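PDB 3HK4: Mlr7391 protein from Mesorhizobium loti, which is of unknown function but adopts the NTF2-like fold of SnoaL-like polyketide cyclases, to which it is probably related. Local coordinates for residues R100-V105 with T115-G120. Numbering follows the deposited sequence. Where two conformers were deposited one is given.
Sequences RFKFDV and TMDEVG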
ATOM      1  N   ARG A 100     -18.288  12.200   4.553  1.00 33.27           N
ATOM      2  CA  ARG A 100     -17.287  13.250   4.659  1.00 34.51           C
ATOM      3  C   ARG A 100     -16.474  12.936   5.924  1.00 34.69           C
ATOM      4  O   ARG A 100     -17.037  12.723   6.984  1.00 32.15           O
ATOM      5  CB  ARG A 100     -17.950  14.620   4.693  1.00 38.14           C
ATOM      6  CG  ARG A 100     -16.954  15.826   4.593  1.00 43.51           C
ATOM      7  CD  ARG A 100     -16.484  16.240   5.954  1.00 56.12           C
ATOM      8  NE  ARG A 100     -15.765  17.498   5.940  1.00 59.35           N
ATOM      9  CZ  ARG A 100     -16.334  18.700   5.811  1.00 71.78           C
ATOM     10  NH1 ARG A 100     -17.653  18.851   5.649  1.00 73.64           N
ATOM     11  NH2 ARG A 100     -15.557  19.776   5.834  1.00 69.24           N
ATOM     12  N   PHE A 101     -15.157  12.865   5.748  1.00 32.22           N
ATOM     13  CA  PHE A 101     -14.196  12.499   6.774  1.00 31.50           C
ATOM     14  C   PHE A 101     -13.369  13.716   7.050  1.00 34.97           C
ATOM     15  O   PHE A 101     -12.866  14.306   6.114  1.00 34.51           O
ATOM     16  CB  PHE A 101     -13.272  11.433   6.255  1.00 32.89           C
ATOM     17  CG  PHE A 101     -13.967  10.166   5.833  1.00 29.82           C
ATOM     18  CD1 PHE A 101     -14.317   9.216   6.773  1.00 38.57           C
ATOM     19  CD2 PHE A 101     -14.214   9.904   4.507  1.00 38.75           C
ATOM     20  CE1 PHE A 101     -14.920   8.036   6.411  1.00 39.31           C
ATOM     21  CE2 PHE A 101     -14.830   8.748   4.114  1.00 32.67           C
ATOM     22  CZ  PHE A 101     -15.179   7.784   5.061  1.00 33.75           C
ATOM     23  N   LYS A 102     -13.283  14.107   8.314  1.00 36.74           N
ATOM     24  CA  LYS A 102     -12.424  15.225   8.775  1.00 41.25           C
ATOM     25  C   LYS A 102     -11.706  14.700  10.023  1.00 40.81           C
ATOM     26  O   LYS A 102     -12.334  14.423  11.048  1.00 40.30           O
ATOM     27  CB  LYS A 102     -13.203  16.523   9.058  1.00 39.48           C
ATOM     28  CG  LYS A 102     -12.279  17.757   9.050  1.00 46.80           C
ATOM     29  CD  LYS A 102     -12.901  19.049   9.615  1.00 51.32           C
ATOM     30  CE  LYS A 102     -13.832  19.769   8.641  1.00 59.48           C
ATOM     31  NZ  LYS A 102     -14.279  21.120   9.210  1.00 62.71           N
ATOM     32  N   PHE A 103     -10.404  14.505   9.918  1.00 41.96           N
ATOM     33  CA  PHE A 103      -9.602  13.963  11.024  1.00 44.07           C
ATOM     34  C   PHE A 103      -8.174  14.478  11.013  1.00 43.59           C
ATOM     35  O   PHE A 103      -7.624  14.772   9.952  1.00 41.99           O
ATOM     36  CB  PHE A 103      -9.575  12.431  10.953  1.00 46.01           C
ATOM     37  CG  PHE A 103      -9.051  11.891   9.643  1.00 54.98           C
ATOM     38  CD1 PHE A 103      -9.906  11.708   8.542  1.00 63.23           C
ATOM     39  CD2 PHE A 103      -7.707  11.558   9.493  1.00 56.98           C
ATOM     40  CE1 PHE A 103      -9.416  11.196   7.303  1.00 52.35           C
ATOM     41  CE2 PHE A 103      -7.215  11.053   8.260  1.00 56.28           C
ATOM     42  CZ  PHE A 103      -8.077  10.863   7.174  1.00 55.01           C
ATOM     43  N   ASP A 104      -7.593  14.613  12.206  1.00 41.86           N
ATOM     44  CA  ASP A 104      -6.190  14.965  12.337  1.00 40.30           C
ATOM     45  C   ASP A 104      -5.436  13.660  12.331  1.00 36.56           C
ATOM     46  O   ASP A 104      -5.884  12.676  12.899  1.00 36.85           O
ATOM     47  CB  ASP A 104      -5.866  15.769  13.618  1.00 37.55           C
ATOM     48  CG  ASP A 104      -6.292  17.240  13.522  1.00 47.64           C
ATOM     49  OD1 ASP A 104      -6.897  17.670  12.519  1.00 44.16           O
ATOM     50  OD2 ASP A 104      -6.013  17.988  14.468  1.00 46.71           O
ATOM     51  N   VAL A 105      -4.266  13.680  11.712  1.00 37.06           N
ATOM     52  CA  VAL A 105      -3.443  12.507  11.589  1.00 35.79           C
ATOM     53  C   VAL A 105      -1.978  12.917  11.528  1.00 34.64           C
ATOM     54  O   VAL A 105      -1.648  14.003  11.043  1.00 34.79           O
ATOM     55  CB  VAL A 105      -3.812  11.734  10.272  1.00 39.91           C
ATOM     56  CG1 VAL A 105      -3.563  12.568   9.083  1.00 41.10           C
ATOM     57  CG2 VAL A 105      -2.991  10.528  10.131  1.00 40.33           C
ATOM     58  N   THR A 115      -4.545  18.002   9.175  1.00 38.79           N
ATOM     59  CA  THR A 115      -5.953  17.695   9.160  1.00 42.48           C
ATOM     60  C   THR A 115      -6.279  17.224   7.766  1.00 42.42           C
ATOM     61  O   THR A 115      -5.948  17.906   6.820  1.00 44.45           O
ATOM     62  CB  THR A 115      -6.801  18.929   9.482  1.00 44.23           C
ATOM     63  OG1 THR A 115      -6.597  19.266  10.852  1.00 42.57           O
ATOM     64  CG2 THR A 115      -8.252  18.635   9.277  1.00 43.46           C
HETATM   65  N   MSE A 116      -6.896  16.060   7.672  0.50 41.54           N
HETATM   66  CA  MSE A 116      -7.350  15.527   6.425  0.50 41.75           C
HETATM   67  C   MSE A 116      -8.820  15.879   6.310  0.50 39.92           C
HETATM   68  O   MSE A 116      -9.543  15.933   7.308  0.50 38.45           O
HETATM   69  CB  MSE A 116      -7.132  14.026   6.385  0.50 44.39           C
HETATM   70  CG  MSE A 116      -5.646  13.648   6.405  0.50 51.67           C
HETATM   71 SE   MSE A 116      -4.600  14.452   4.932  0.38 58.36          SE
HETATM   72  CE  MSE A 116      -2.868  13.770   5.416  0.50 59.24           C
ATOM     73  N   ASP A 117      -9.247  16.225   5.107  1.00 37.94           N
ATOM     74  CA  ASP A 117     -10.649  16.548   4.891  1.00 37.12           C
ATOM     75  C   ASP A 117     -10.967  15.966   3.537  1.00 38.00           C
ATOM     76  O   ASP A 117     -10.460  16.418   2.510  1.00 36.04           O
ATOM     77  CB  ASP A 117     -10.818  18.065   4.953  1.00 38.45           C
ATOM     78  CG  ASP A 117     -12.266  18.520   4.980  1.00 43.91           C
ATOM     79  OD1 ASP A 117     -13.210  17.724   4.833  1.00 41.64           O
ATOM     80  OD2 ASP A 117     -12.483  19.725   5.149  1.00 52.84           O
ATOM     81  N   GLU A 118     -11.737  14.891   3.546  1.00 34.83           N
ATOM     82  CA  GLU A 118     -12.065  14.211   2.311  1.00 36.96           C
ATOM     83  C   GLU A 118     -13.488  13.687   2.236  1.00 34.45           C
ATOM     84  O   GLU A 118     -14.202  13.556   3.241  1.00 34.61           O
ATOM     85  CB  GLU A 118     -11.041  13.090   2.039  1.00 38.33           C
ATOM     86  CG  GLU A 118     -10.743  12.132   3.124  1.00 51.72           C
ATOM     87  CD  GLU A 118      -9.903  10.938   2.631  1.00 52.84           C
ATOM     88  OE1 GLU A 118      -9.180  11.102   1.609  1.00 46.61           O
ATOM     89  OE2 GLU A 118      -9.990   9.851   3.283  1.00 68.44           O
ATOM     90  N   VAL A 119     -13.904  13.437   0.998  1.00 29.48           N
ATOM     91  CA  VAL A 119     -15.183  12.883   0.729  1.00 28.08           C
ATOM     92  C   VAL A 119     -14.908  11.552   0.099  1.00 25.51           C
ATOM     93  O   VAL A 119     -14.083  11.421  -0.806  1.00 28.20           O
ATOM     94  CB  VAL A 119     -16.097  13.773  -0.189  1.00 30.15           C
ATOM     95  CG1 VAL A 119     -17.331  13.031  -0.575  1.00 29.51           C
ATOM     96  CG2 VAL A 119     -16.505  15.090   0.561  1.00 26.63           C
ATOM     97  N   GLY A 120     -15.624  10.566   0.604  1.00 31.29           N
ATOM     98  CA  GLY A 120     -15.599   9.201   0.030  1.00 28.06           C
ATOM     99  C   GLY A 120     -16.925   8.886  -0.666  1.00 29.69           C
ATOM    100  O   GLY A 120     -17.981   9.130  -0.097  1.00 29.18           O
TER
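Strands 96-107 and 114-125 form an antiparallel beta hairpin in the curved sheet of this NTF2-like, SnoaL-related fold, and Phe101 and Phe103 face Glu118 and Met116 across it as the hydrogen-bonded pairs. Each pair is closed by two backbone bonds, among them Phe101 N to Glu118 O at 2.8 Å and Met116 N to Phe103 O at 2.7 Å. On the face carrying Arg100, Lys102, Asp117 and Thr115, Arg100 grips the Asp117 carboxylate side-on: NE reaches OD1 at 2.8 Å, while NH2 meets the syn lone pair of OD2 at 3.1 Å. The two planes lie only 13° apart, and the Arg100 chain, bent about its CB-CG bond (chi2 -89°), swings the guanidinium diagonally over to Asp117 instead of its direct partner Val119. Lys102 NZ stays 4.7 Å from Asp117 OD2, not in contact. Shortening Arg100 to an alanine is likely to leave the Asp117 carboxylate without its two-nitrogen partner and free to turn. Farther along this face, Asp104 OD2 forms a salt bridge with Arg113. The other face turns toward helix 66-78, where Trp76 touches Phe103 and Val105. Here, in the conformer given, selenomethionine Met116 packs its CG against Val105 CG1 and lays its CB over one face of the Phe103 ring in a CH-pi contact, 3.6 Å from the centroid.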